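Local coordinates for 457aa long hypothetical protein (Pyrococcus horikoshii, PDB 2CSU), which has no assigned function but joins a Rossmann-type CoA-binding domain to two domains of the succinyl-CoA synthetase superfamily, at residues 355-360 / 393-398; 297-302 / 370-375; 63-68 / 85-90. All blocks are in the same frame, centred on the assembly; numbering follows the deposited sequence.

The three contacts show how the chemistry of packing follows its place in an alpha/beta fold. Contacts 1 and 2 are both largely buried in the Ligase-CoA domain and share one layered core: contact 2 pairs two strands of the sheet, and contact 1 joins two helices lying on one of its faces. They touch directly, side chains of the helix pair resting on both strands. Contact 3 sits in the CoA-binding domain, its centre about 52 Å from that of contact 1. Straight backbone bonds dominate contact 2, apolar packing and a cation-pi stack contact 1, while partly buried contact 3 mixes valine packing with weak bonds and water.

Contact 1 (355-360 / 393-398); sequences DYYRTA and IIRAVK
Helices packed side by side on one face of an alpha/beta sheet meet here, with Y356, Y357 and A360 of helix 353-365 set against I393, R395 and A396 of helix 388-400. Strand 371-377 lies between the two helices in the chain. Their axes come within 7.8 Å of each other at a crossing angle of -31°, an approach consistent with small alanine side chains on both helices: A360 CB and A396 CB are 3.7 Å apart, and A396 CB also rests 3.5 Å from the carbonyl oxygen Y357 O.

Toward the outer side of the pair, Y357 and R395 form a parallel cation-pi stack. R395 CG stands opposite the backbone N (chi1 -175°) and the chain runs extended from CG to NE, which carries the flat guanidinium over the phenol. R395 CZ sits 3.8 Å from the centroid of the Y357 ring, almost on the ring normal, and the two planes differ by 5°. The edge of the same ring takes the other helix's backbone, with A396 N near its plane. Two partners, E399 and K361, hold the phenol oxygen Y357 OH by hydrogen bonds, while the guanidinium lies over one ring face; R395 NH1 adds a long, weak ion pair with E354.

Toward the sheet the chemistry turns apolar. I393 and Y356 both reach M299 of strand 295-300, and Y356 OH bonds to the backbone oxygen of I375. The methyl I393 CD1 enters at the edge of the Y356 ring, close to its plane, 3.4 Å from CD2.

Contact 2 (297-302 / 370-375); sequences AIMTNA and DMLIAI
M299, present as selenomethionine, lies across L372, its selenium wedged against both branches of the leucine: SE is 3.7 Å from L372 CD1 and 3.8 Å from CD2. The overlap is diagonal, because L372 faces A297 in the pairing while M299 faces A374. M299 CG is placed between the backbone N and the carbonyl carbon (chi1 44°), and from there an extended chi2 carries the selenium to L372. L372 CD1 also packs 3.9 Å from A297 CB.

Beneath these side chains runs a regular parallel pairing, a good illustration of how one strand serves its neighbour through alternate residues. A297 N donates to M371 O (2.8 Å), and A297 O accepts from I373 N (2.9 Å); M299 N then donates to I373 O (3.0 Å), and M299 O accepts from I375 N (2.8 Å). All four are nearly straight, with N-H...O angles of 164° to 173°. The regular bonding ends here though the backbones stay close: the CA-H of T300 points at I375 O, and N301 N makes a weak, bent bond to the same oxygen. On the face of I298 and T300, I375 spans both residues: its CD1 meets I298 CG2, and its CG2 packs 3.4 Å from T300 OG1. That hydroxyl donates forward along its own chain to A302 O, while N301 ND2 bonds to the backbone oxygen of V377.

The pair lies inside its sheet, strand 344-346 flanking 295-300 and strand 406-411 flanking 371-377. M299 and L372 pack under helix 353-365, and A374 meets I393 of helix 388-400. The face of I298, I373 and I375 is covered by helix 303-314, with helix 434-450 also touching I373.

Contact 3 (63-68 / 85-90); sequences DEIDLA and GEKGVK
K87, on the last turn of helix 74-87, reaches from CB back toward the chain leading into strand 67-70. Its CG stands anti to the backbone N (chi1 177°), and a bend at chi2 turns CD and the rest of the chain toward D63 and I65. CE passes 4.0 Å from I65 CG1, the two side chains crossing at about a right angle. At the tip, NZ forms a weak 3.4 Å bond to D63 O and a hydrogen bond to the backbone oxygen of I61. It also donates to a water at 3.1 Å, which in turn donates to E64 OE2 and, weakly, to K87 O.

Just after K87 the helix ends in a Schellman motif. G88, with its positive phi of 95°, turns the chain out of the helix, and its N bonds back to G85 O at 3.2 Å. The turn delivers V89 into the joint of this beta-alpha-beta crossover, part of the Rossmann-type sheet. V89 CG2 lies alongside I65 CG2, 3.7 Å away, while V89 CG1 packs 4.1 Å from A68 CB. The CA-H of V89 points at I65 O. K90 N makes a weak, bent bond to D66 O, just before G91 pairs with D66 and A68, and K90 CD lies 3.7 Å from D66 CB. The D66 carboxylate is bound to the backbone N atoms of K9 and G10; K90 NZ stays near it without contact.

Between residues 63-68 and 85-90 the polar links are thus weak or carried by water, the regular strand bonds falling to G91. The firm part is the apolar meeting of V89 with I65 and A68; around it, backbone oxygens gather the K87 ammonium, and the water bridges K87 NZ and E64 OE2, whose opposite charges, 5.3 Å apart, probably attract weakly.

Contact 1 (355-360 / 393-398)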
ATOM      1  N   ASP A 355     -20.125   5.008 -20.114  1.00 36.27           N
ATOM      2  CA  ASP A 355     -19.760   3.626 -20.406  1.00 35.31           C
ATOM      3  C   ASP A 355     -19.739   2.770 -19.139  1.00 34.51           C
ATOM      4  O   ASP A 355     -20.163   1.623 -19.121  1.00 33.90           O
ATOM      5  CB  ASP A 355     -18.376   3.622 -21.058  1.00 35.61           C
ATOM      6  CG  ASP A 355     -18.456   4.251 -22.443  1.00 35.07           C
ATOM      7  OD1 ASP A 355     -17.566   5.039 -22.764  1.00 34.48           O
ATOM      8  OD2 ASP A 355     -19.378   3.929 -23.188  1.00 35.30           O
ATOM      9  N   TYR A 356     -19.171   3.351 -18.065  1.00 33.60           N
ATOM     10  CA  TYR A 356     -19.135   2.634 -16.794  1.00 33.52           C
ATOM     11  C   TYR A 356     -20.547   2.368 -16.261  1.00 34.28           C
ATOM     12  O   TYR A 356     -20.867   1.297 -15.769  1.00 33.28           O
ATOM     13  CB  TYR A 356     -18.342   3.472 -15.788  1.00 32.44           C
ATOM     14  CG  TYR A 356     -16.914   3.045 -15.775  1.00 31.91           C
ATOM     15  CD1 TYR A 356     -16.040   3.517 -16.749  1.00 31.14           C
ATOM     16  CD2 TYR A 356     -16.438   2.201 -14.771  1.00 32.51           C
ATOM     17  CE1 TYR A 356     -14.699   3.160 -16.717  1.00 31.93           C
ATOM     18  CE2 TYR A 356     -15.097   1.835 -14.743  1.00 31.70           C
ATOM     19  CZ  TYR A 356     -14.232   2.306 -15.715  1.00 31.91           C
ATOM     20  OH  TYR A 356     -12.893   1.963 -15.686  1.00 30.29           O
ATOM     21  N   TYR A 357     -21.399   3.411 -16.338  1.00 34.93           N
ATOM     22  CA  TYR A 357     -22.782   3.249 -15.893  1.00 35.83           C
ATOM     23  C   TYR A 357     -23.468   2.092 -16.623  1.00 35.95           C
ATOM     24  O   TYR A 357     -23.997   1.170 -16.019  1.00 36.31           O
ATOM     25  CB  TYR A 357     -23.529   4.559 -16.171  1.00 37.78           C
ATOM     26  CG  TYR A 357     -24.997   4.317 -16.287  1.00 39.77           C
ATOM     27  CD1 TYR A 357     -25.734   3.954 -15.162  1.00 41.00           C
ATOM     28  CD2 TYR A 357     -25.650   4.497 -17.508  1.00 40.49           C
ATOM     29  CE1 TYR A 357     -27.108   3.780 -15.253  1.00 41.54           C
ATOM     30  CE2 TYR A 357     -27.023   4.315 -17.601  1.00 41.40           C
ATOM     31  CZ  TYR A 357     -27.749   3.951 -16.481  1.00 41.89           C
ATOM     32  OH  TYR A 357     -29.109   3.724 -16.575  1.00 43.04           O
ATOM     33  N   ARG A 358     -23.479   2.146 -17.948  1.00 35.77           N
ATOM     34  CA  ARG A 358     -24.156   1.124 -18.731  1.00 35.79           C
ATOM     35  C   ARG A 358     -23.627  -0.286 -18.498  1.00 34.82           C
ATOM     36  O   ARG A 358     -24.401  -1.214 -18.268  1.00 35.33           O
ATOM     37  CB  ARG A 358     -24.076   1.459 -20.224  1.00 36.57           C
ATOM     38  CG  ARG A 358     -24.975   2.612 -20.646  1.00 38.05           C
ATOM     39  CD  ARG A 358     -24.837   2.894 -22.136  1.00 37.73           C
ATOM     40  NE  ARG A 358     -25.757   2.098 -22.950  1.00 37.96           N
ATOM     41  CZ  ARG A 358     -25.878   2.236 -24.269  1.00 38.25           C
ATOM     42  NH1 ARG A 358     -25.132   3.130 -24.907  1.00 37.30           N
ATOM     43  NH2 ARG A 358     -26.751   1.499 -24.950  1.00 37.93           N
ATOM     44  N   THR A 359     -22.311  -0.446 -18.566  1.00 33.92           N
ATOM     45  CA  THR A 359     -21.706  -1.762 -18.372  1.00 33.29           C
ATOM     46  C   THR A 359     -21.991  -2.356 -16.982  1.00 33.07           C
ATOM     47  O   THR A 359     -22.285  -3.546 -16.857  1.00 32.79           O
ATOM     48  CB  THR A 359     -20.179  -1.702 -18.587  1.00 32.86           C
ATOM     49  OG1 THR A 359     -19.902  -1.250 -19.921  1.00 31.78           O
ATOM     50  CG2 THR A 359     -19.567  -3.074 -18.393  1.00 32.36           C
ATOM     51  N   ALA A 360     -21.910  -1.527 -15.947  1.00 33.10           N
ATOM     52  CA  ALA A 360     -22.154  -1.986 -14.579  1.00 33.94           C
ATOM     53  C   ALA A 360     -23.599  -2.456 -14.427  1.00 34.43           C
ATOM     54  O   ALA A 360     -23.863  -3.505 -13.826  1.00 33.70           O
ATOM     55  CB  ALA A 360     -21.849  -0.864 -13.587  1.00 33.52           C
ATOM     56  N   ILE A 393     -20.451   4.260 -11.801  1.00 32.31           N
ATOM     57  CA  ILE A 393     -20.589   3.006 -11.050  1.00 31.87           C
ATOM     58  C   ILE A 393     -21.730   3.160 -10.052  1.00 32.26           C
ATOM     59  O   ILE A 393     -22.641   2.326  -9.952  1.00 31.18           O
ATOM     60  CB  ILE A 393     -19.320   2.684 -10.204  1.00 31.42           C
ATOM     61  CG1 ILE A 393     -18.103   2.455 -11.103  1.00 30.58           C
ATOM     62  CG2 ILE A 393     -19.595   1.475  -9.307  1.00 30.30           C
ATOM     63  CD1 ILE A 393     -18.243   1.312 -12.008  1.00 31.42           C
ATOM     64  N   ILE A 394     -21.621   4.237  -9.290  1.00 33.10           N
ATOM     65  CA  ILE A 394     -22.570   4.593  -8.256  1.00 34.63           C
ATOM     66  C   ILE A 394     -23.987   4.693  -8.806  1.00 35.47           C
ATOM     67  O   ILE A 394     -24.918   4.085  -8.277  1.00 34.98           O
ATOM     68  CB  ILE A 394     -22.142   5.929  -7.615  1.00 34.28           C
ATOM     69  CG1 ILE A 394     -20.827   5.716  -6.854  1.00 33.85           C
ATOM     70  CG2 ILE A 394     -23.253   6.480  -6.739  1.00 34.49           C
ATOM     71  CD1 ILE A 394     -20.282   6.943  -6.168  1.00 33.66           C
ATOM     72  N   ARG A 395     -24.141   5.450  -9.881  1.00 36.51           N
ATOM     73  CA  ARG A 395     -25.448   5.628 -10.496  1.00 37.74           C
ATOM     74  C   ARG A 395     -26.072   4.280 -10.885  1.00 38.12           C
ATOM     75  O   ARG A 395     -27.274   4.067 -10.710  1.00 36.99           O
ATOM     76  CB  ARG A 395     -25.298   6.531 -11.723  1.00 39.98           C
ATOM     77  CG  ARG A 395     -26.592   6.914 -12.402  1.00 42.20           C
ATOM     78  CD  ARG A 395     -26.295   7.587 -13.719  1.00 44.80           C
ATOM     79  NE  ARG A 395     -27.444   7.543 -14.612  1.00 46.89           N
ATOM     80  CZ  ARG A 395     -27.364   7.732 -15.923  1.00 48.70           C
ATOM     81  NH1 ARG A 395     -26.183   7.978 -16.485  1.00 49.35           N
ATOM     82  NH2 ARG A 395     -28.456   7.663 -16.671  1.00 49.21           N
ATOM     83  N   ALA A 396     -25.254   3.360 -11.400  1.00 38.55           N
ATOM     84  CA  ALA A 396     -25.755   2.044 -11.800  1.00 38.47           C
ATOM     85  C   ALA A 396     -26.213   1.209 -10.603  1.00 39.51           C
ATOM     86  O   ALA A 396     -27.320   0.672 -10.610  1.00 39.55           O
ATOM     87  CB  ALA A 396     -24.686   1.286 -12.592  1.00 38.41           C
ATOM     88  N   VAL A 397     -25.368   1.090  -9.581  1.00 40.18           N
ATOM     89  CA  VAL A 397     -25.727   0.310  -8.392  1.00 40.88           C
ATOM     90  C   VAL A 397     -27.036   0.835  -7.807  1.00 41.67           C
ATOM     91  O   VAL A 397     -27.936   0.066  -7.442  1.00 40.97           O
ATOM     92  CB  VAL A 397     -24.628   0.402  -7.293  1.00 40.37           C
ATOM     93  CG1 VAL A 397     -25.101  -0.308  -6.018  1.00 39.79           C
ATOM     94  CG2 VAL A 397     -23.317  -0.220  -7.796  1.00 39.81           C
ATOM     95  N   LYS A 398     -27.136   2.157  -7.727  1.00 43.72           N
ATOM     96  CA  LYS A 398     -28.331   2.791  -7.177  1.00 46.08           C
ATOM     97  C   LYS A 398     -29.588   2.508  -8.014  1.00 46.76           C
ATOM     98  O   LYS A 398     -30.715   2.692  -7.576  1.00 47.33           O
ATOM     99  CB  LYS A 398     -28.084   4.299  -7.115  1.00 46.87           C
ATOM    100  CG  LYS A 398     -29.124   5.019  -6.257  1.00 49.32           C
ATOM    101  CD  LYS A 398     -29.245   6.505  -6.612  1.00 50.29           C
ATOM    102  CE  LYS A 398     -29.889   7.331  -5.490  1.00 51.80           C
ATOM    103  NZ  LYS A 398     -29.166   8.589  -5.336  1.00 53.04           N
TER

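Contact 2 (297-302 / 370-375)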
ATOM      1  N   ALA A 297     -18.009 -10.787 -11.960  1.00 28.36           N
ATOM      2  CA  ALA A 297     -17.914 -10.099 -13.236  1.00 27.74           C
ATOM      3  C   ALA A 297     -16.885  -8.994 -13.059  1.00 26.98           C
ATOM      4  O   ALA A 297     -16.958  -8.201 -12.109  1.00 26.45           O
ATOM      5  CB  ALA A 297     -19.250  -9.500 -13.627  1.00 27.30           C
ATOM      6  N   ILE A 298     -15.922  -8.947 -13.969  1.00 26.60           N
ATOM      7  CA  ILE A 298     -14.896  -7.920 -13.930  1.00 26.15           C
ATOM      8  C   ILE A 298     -15.094  -6.920 -15.068  1.00 26.96           C
ATOM      9  O   ILE A 298     -15.150  -7.312 -16.234  1.00 26.90           O
ATOM     10  CB  ILE A 298     -13.480  -8.503 -14.106  1.00 26.14           C
ATOM     11  CG1 ILE A 298     -13.153  -9.493 -12.980  1.00 27.78           C
ATOM     12  CG2 ILE A 298     -12.465  -7.368 -14.131  1.00 25.20           C
ATOM     13  CD1 ILE A 298     -11.893 -10.298 -13.248  1.00 28.39           C
HETATM   14  N   MSE A 299     -15.217  -5.636 -14.731  1.00 26.70           N
HETATM   15  CA  MSE A 299     -15.324  -4.599 -15.762  1.00 27.94           C
HETATM   16  C   MSE A 299     -14.110  -3.675 -15.563  1.00 26.73           C
HETATM   17  O   MSE A 299     -13.755  -3.338 -14.431  1.00 26.91           O
HETATM   18  CB  MSE A 299     -16.656  -3.834 -15.659  1.00 29.86           C
HETATM   19  CG  MSE A 299     -17.105  -3.424 -14.255  1.00 33.18           C
HETATM   20 SE   MSE A 299     -18.753  -2.629 -14.252  1.00 38.20          SE
HETATM   21  CE  MSE A 299     -18.265  -1.076 -14.635  1.00 30.55           C
ATOM     22  N   THR A 300     -13.465  -3.270 -16.651  1.00 25.62           N
ATOM     23  CA  THR A 300     -12.274  -2.435 -16.528  1.00 24.94           C
ATOM     24  C   THR A 300     -12.027  -1.562 -17.758  1.00 25.36           C
ATOM     25  O   THR A 300     -12.579  -1.824 -18.837  1.00 25.23           O
ATOM     26  CB  THR A 300     -11.015  -3.325 -16.323  1.00 23.88           C
ATOM     27  OG1 THR A 300      -9.867  -2.505 -16.132  1.00 22.26           O
ATOM     28  CG2 THR A 300     -10.770  -4.206 -17.563  1.00 25.16           C
ATOM     29  N   ASN A 301     -11.195  -0.533 -17.588  1.00 25.05           N
ATOM     30  CA  ASN A 301     -10.834   0.359 -18.689  1.00 25.29           C
ATOM     31  C   ASN A 301      -9.372   0.124 -19.052  1.00 24.96           C
ATOM     32  O   ASN A 301      -8.802   0.813 -19.885  1.00 25.83           O
ATOM     33  CB  ASN A 301     -11.076   1.831 -18.298  1.00 24.60           C
ATOM     34  CG  ASN A 301     -10.073   2.362 -17.280  1.00 24.26           C
ATOM     35  OD1 ASN A 301      -9.509   1.615 -16.473  1.00 23.88           O
ATOM     36  ND2 ASN A 301      -9.868   3.678 -17.299  1.00 23.23           N
ATOM     37  N   ALA A 302      -8.780  -0.880 -18.417  1.00 25.13           N
ATOM     38  CA  ALA A 302      -7.385  -1.238 -18.631  1.00 25.17           C
ATOM     39  C   ALA A 302      -7.199  -2.751 -18.539  1.00 25.15           C
ATOM     40  O   ALA A 302      -7.514  -3.359 -17.513  1.00 25.32           O
ATOM     41  CB  ALA A 302      -6.511  -0.550 -17.589  1.00 25.23           C
ATOM     42  N   ASP A 370     -22.674 -12.774  -9.656  1.00 39.08           N
ATOM     43  CA  ASP A 370     -22.956 -12.749  -8.225  1.00 37.85           C
ATOM     44  C   ASP A 370     -22.262 -11.559  -7.571  1.00 37.37           C
ATOM     45  O   ASP A 370     -22.684 -11.077  -6.519  1.00 36.33           O
ATOM     46  CB  ASP A 370     -22.468 -14.041  -7.579  1.00 38.35           C
ATOM     47  CG  ASP A 370     -23.208 -15.255  -8.095  1.00 38.67           C
ATOM     48  OD1 ASP A 370     -22.599 -16.346  -8.161  1.00 37.47           O
ATOM     49  OD2 ASP A 370     -24.404 -15.101  -8.428  1.00 38.31           O
HETATM   50  N   MSE A 371     -21.196 -11.096  -8.211  1.00 36.31           N
HETATM   51  CA  MSE A 371     -20.424  -9.983  -7.695  1.00 36.43           C
HETATM   52  C   MSE A 371     -19.825  -9.181  -8.849  1.00 34.69           C
HETATM   53  O   MSE A 371     -19.477  -9.739  -9.879  1.00 34.57           O
HETATM   54  CB  MSE A 371     -19.317 -10.524  -6.782  1.00 38.20           C
HETATM   55  CG  MSE A 371     -18.650  -9.484  -5.895  1.00 40.27           C
HETATM   56 SE   MSE A 371     -17.713 -10.264  -4.563  1.00 46.00          SE
HETATM   57  CE  MSE A 371     -16.269 -10.322  -5.261  1.00 36.86           C
ATOM     58  N   LEU A 372     -19.711  -7.872  -8.670  1.00 33.36           N
ATOM     59  CA  LEU A 372     -19.151  -7.008  -9.700  1.00 32.98           C
ATOM     60  C   LEU A 372     -17.920  -6.271  -9.176  1.00 32.25           C
ATOM     61  O   LEU A 372     -17.979  -5.581  -8.160  1.00 32.70           O
ATOM     62  CB  LEU A 372     -20.214  -6.000 -10.164  1.00 34.27           C
ATOM     63  CG  LEU A 372     -19.914  -5.020 -11.306  1.00 35.98           C
ATOM     64  CD1 LEU A 372     -19.661  -5.814 -12.578  1.00 37.07           C
ATOM     65  CD2 LEU A 372     -21.057  -4.077 -11.533  1.00 37.17           C
ATOM     66  N   ILE A 373     -16.801  -6.439  -9.865  1.00 30.81           N
ATOM     67  CA  ILE A 373     -15.563  -5.712  -9.582  1.00 29.84           C
ATOM     68  C   ILE A 373     -15.277  -4.636 -10.635  1.00 29.12           C
ATOM     69  O   ILE A 373     -15.023  -4.912 -11.799  1.00 29.59           O
ATOM     70  CB  ILE A 373     -14.413  -6.720  -9.536  1.00 29.58           C
ATOM     71  CG1 ILE A 373     -14.508  -7.564  -8.262  1.00 30.31           C
ATOM     72  CG2 ILE A 373     -13.062  -5.978  -9.513  1.00 29.62           C
ATOM     73  CD1 ILE A 373     -13.330  -8.530  -8.113  1.00 29.85           C
ATOM     74  N   ALA A 374     -15.364  -3.369 -10.189  1.00 28.43           N
ATOM     75  CA  ALA A 374     -15.085  -2.271 -11.120  1.00 26.98           C
ATOM     76  C   ALA A 374     -13.632  -1.771 -11.027  1.00 26.14           C
ATOM     77  O   ALA A 374     -13.174  -1.280 -10.004  1.00 26.58           O
ATOM     78  CB  ALA A 374     -16.051  -1.126 -10.806  1.00 27.75           C
ATOM     79  N   ILE A 375     -12.894  -1.938 -12.146  1.00 25.64           N
ATOM     80  CA  ILE A 375     -11.495  -1.494 -12.189  1.00 25.19           C
ATOM     81  C   ILE A 375     -11.314  -0.279 -13.114  1.00 25.07           C
ATOM     82  O   ILE A 375     -11.729  -0.269 -14.271  1.00 26.04           O
ATOM     83  CB  ILE A 375     -10.645  -2.662 -12.702  1.00 23.33           C
ATOM     84  CG1 ILE A 375     -10.758  -3.859 -11.751  1.00 21.50           C
ATOM     85  CG2 ILE A 375      -9.162  -2.247 -12.772  1.00 23.53           C
ATOM     86  CD1 ILE A 375     -10.021  -5.092 -12.280  1.00 20.27           C
TER

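Contact 3 (63-68 / 85-90)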
ATOM      1  N   ASP A  63     -20.656  14.111  39.773  1.00 46.94           N
ATOM      2  CA  ASP A  63     -21.462  13.315  38.847  1.00 47.29           C
ATOM      3  C   ASP A  63     -21.085  11.826  38.895  1.00 47.01           C
ATOM      4  O   ASP A  63     -20.158  11.411  39.576  1.00 46.66           O
ATOM      5  CB  ASP A  63     -21.224  13.887  37.448  1.00 49.15           C
ATOM      6  CG  ASP A  63     -22.028  13.126  36.405  1.00 50.89           C
ATOM      7  OD1 ASP A  63     -23.245  13.040  36.566  1.00 51.60           O
ATOM      8  OD2 ASP A  63     -21.446  12.734  35.399  1.00 51.31           O
ATOM      9  N   GLU A  64     -21.871  10.998  38.177  1.00 46.45           N
ATOM     10  CA  GLU A  64     -21.570   9.570  38.165  1.00 45.63           C
ATOM     11  C   GLU A  64     -20.497   9.227  37.128  1.00 43.71           C
ATOM     12  O   GLU A  64     -20.468   9.760  36.027  1.00 43.17           O
ATOM     13  CB  GLU A  64     -22.859   8.806  37.860  1.00 47.02           C
ATOM     14  CG  GLU A  64     -23.227   7.816  38.967  1.00 50.10           C
ATOM     15  CD  GLU A  64     -24.072   8.520  40.004  1.00 51.17           C
ATOM     16  OE1 GLU A  64     -25.219   8.829  39.714  1.00 51.85           O
ATOM     17  OE2 GLU A  64     -23.569   8.760  41.101  1.00 52.93           O
ATOM     18  N   ILE A  65     -19.575   8.335  37.531  1.00 41.58           N
ATOM     19  CA  ILE A  65     -18.552   7.866  36.608  1.00 39.29           C
ATOM     20  C   ILE A  65     -18.742   6.374  36.301  1.00 37.80           C
ATOM     21  O   ILE A  65     -18.862   5.540  37.188  1.00 37.36           O
ATOM     22  CB  ILE A  65     -17.187   8.089  37.267  1.00 39.09           C
ATOM     23  CG1 ILE A  65     -16.988   9.568  37.613  1.00 39.00           C
ATOM     24  CG2 ILE A  65     -16.055   7.660  36.312  1.00 39.37           C
ATOM     25  CD1 ILE A  65     -16.980  10.471  36.373  1.00 37.88           C
ATOM     26  N   ASP A  66     -18.826   6.054  34.993  1.00 36.77           N
ATOM     27  CA  ASP A  66     -18.923   4.644  34.617  1.00 35.38           C
ATOM     28  C   ASP A  66     -17.690   4.162  33.848  1.00 33.93           C
ATOM     29  O   ASP A  66     -17.542   2.992  33.527  1.00 34.52           O
ATOM     30  CB  ASP A  66     -20.208   4.406  33.806  1.00 36.96           C
ATOM     31  CG  ASP A  66     -20.235   5.281  32.560  1.00 38.95           C
ATOM     32  OD1 ASP A  66     -19.592   6.331  32.580  1.00 39.85           O
ATOM     33  OD2 ASP A  66     -20.935   4.930  31.610  1.00 39.98           O
ATOM     34  N   LEU A  67     -16.797   5.120  33.533  1.00 31.98           N
ATOM     35  CA  LEU A  67     -15.544   4.748  32.876  1.00 30.15           C
ATOM     36  C   LEU A  67     -14.380   5.611  33.363  1.00 30.03           C
ATOM     37  O   LEU A  67     -14.475   6.827  33.445  1.00 29.11           O
ATOM     38  CB  LEU A  67     -15.711   4.930  31.369  1.00 29.11           C
ATOM     39  CG  LEU A  67     -14.393   4.767  30.610  1.00 28.78           C
ATOM     40  CD1 LEU A  67     -13.837   3.348  30.732  1.00 28.37           C
ATOM     41  CD2 LEU A  67     -14.532   5.036  29.113  1.00 27.33           C
ATOM     42  N   ALA A  68     -13.269   4.940  33.642  1.00 28.72           N
ATOM     43  CA  ALA A  68     -12.072   5.642  34.074  1.00 27.93           C
ATOM     44  C   ALA A  68     -10.870   5.135  33.311  1.00 27.23           C
ATOM     45  O   ALA A  68     -10.775   3.950  33.002  1.00 26.97           O
ATOM     46  CB  ALA A  68     -11.849   5.445  35.575  1.00 28.20           C
ATOM     47  N   GLY A  85     -13.227   1.681  42.382  1.00 27.67           N
ATOM     48  CA  GLY A  85     -14.143   0.705  42.939  1.00 28.73           C
ATOM     49  C   GLY A  85     -15.167   1.305  43.888  1.00 29.39           C
ATOM     50  O   GLY A  85     -16.369   1.053  43.759  1.00 29.84           O
ATOM     51  N   GLU A  86     -14.700   2.097  44.847  1.00 31.27           N
ATOM     52  CA  GLU A  86     -15.593   2.714  45.819  1.00 33.04           C
ATOM     53  C   GLU A  86     -16.525   3.714  45.126  1.00 33.41           C
ATOM     54  O   GLU A  86     -17.691   3.884  45.516  1.00 33.94           O
ATOM     55  CB  GLU A  86     -14.769   3.415  46.894  1.00 34.80           C
ATOM     56  CG  GLU A  86     -13.591   2.581  47.402  1.00 38.16           C
ATOM     57  CD  GLU A  86     -12.722   3.321  48.417  1.00 41.37           C
ATOM     58  OE1 GLU A  86     -12.468   4.534  48.225  1.00 42.23           O
ATOM     59  OE2 GLU A  86     -12.283   2.689  49.407  1.00 43.25           O
ATOM     60  N   LYS A  87     -16.008   4.354  44.080  1.00 32.75           N
ATOM     61  CA  LYS A  87     -16.743   5.377  43.340  1.00 32.52           C
ATOM     62  C   LYS A  87     -17.882   4.780  42.505  1.00 32.26           C
ATOM     63  O   LYS A  87     -18.823   5.457  42.109  1.00 31.67           O
ATOM     64  CB  LYS A  87     -15.764   6.116  42.431  1.00 34.12           C
ATOM     65  CG  LYS A  87     -16.464   7.159  41.554  1.00 34.79           C
ATOM     66  CD  LYS A  87     -17.250   8.181  42.379  1.00 35.71           C
ATOM     67  CE  LYS A  87     -17.749   9.360  41.534  1.00 36.34           C
ATOM     68  NZ  LYS A  87     -18.622  10.208  42.341  1.00 36.57           N
ATOM     69  N   GLY A  88     -17.747   3.477  42.194  1.00 31.65           N
ATOM     70  CA  GLY A  88     -18.816   2.795  41.467  1.00 30.26           C
ATOM     71  C   GLY A  88     -18.563   2.771  39.957  1.00 30.73           C
ATOM     72  O   GLY A  88     -19.476   2.707  39.140  1.00 30.58           O
ATOM     73  N   VAL A  89     -17.273   2.866  39.593  1.00 29.73           N
ATOM     74  CA  VAL A  89     -16.925   2.824  38.178  1.00 28.75           C
ATOM     75  C   VAL A  89     -17.170   1.434  37.584  1.00 28.96           C
ATOM     76  O   VAL A  89     -16.898   0.408  38.191  1.00 29.29           O
ATOM     77  CB  VAL A  89     -15.451   3.204  38.041  1.00 27.86           C
ATOM     78  CG1 VAL A  89     -14.991   2.984  36.602  1.00 28.02           C
ATOM     79  CG2 VAL A  89     -15.257   4.664  38.413  1.00 26.63           C
ATOM     80  N   LYS A  90     -17.745   1.425  36.368  1.00 28.84           N
ATOM     81  CA  LYS A  90     -18.080   0.145  35.753  1.00 28.61           C
ATOM     82  C   LYS A  90     -16.883  -0.474  35.027  1.00 27.22           C
ATOM     83  O   LYS A  90     -16.554  -1.643  35.193  1.00 27.18           O
ATOM     84  CB  LYS A  90     -19.245   0.363  34.783  1.00 30.47           C
ATOM     85  CG  LYS A  90     -20.578   0.550  35.516  1.00 33.02           C
ATOM     86  CD  LYS A  90     -21.692   1.054  34.594  1.00 35.16           C
ATOM     87  CE  LYS A  90     -23.016   1.283  35.336  1.00 37.34           C
ATOM     88  NZ  LYS A  90     -23.274   2.717  35.454  1.00 38.82           N
TER
HETATM   89  O   HOH W   1     -20.903   8.146  42.466  1.00 63.50           O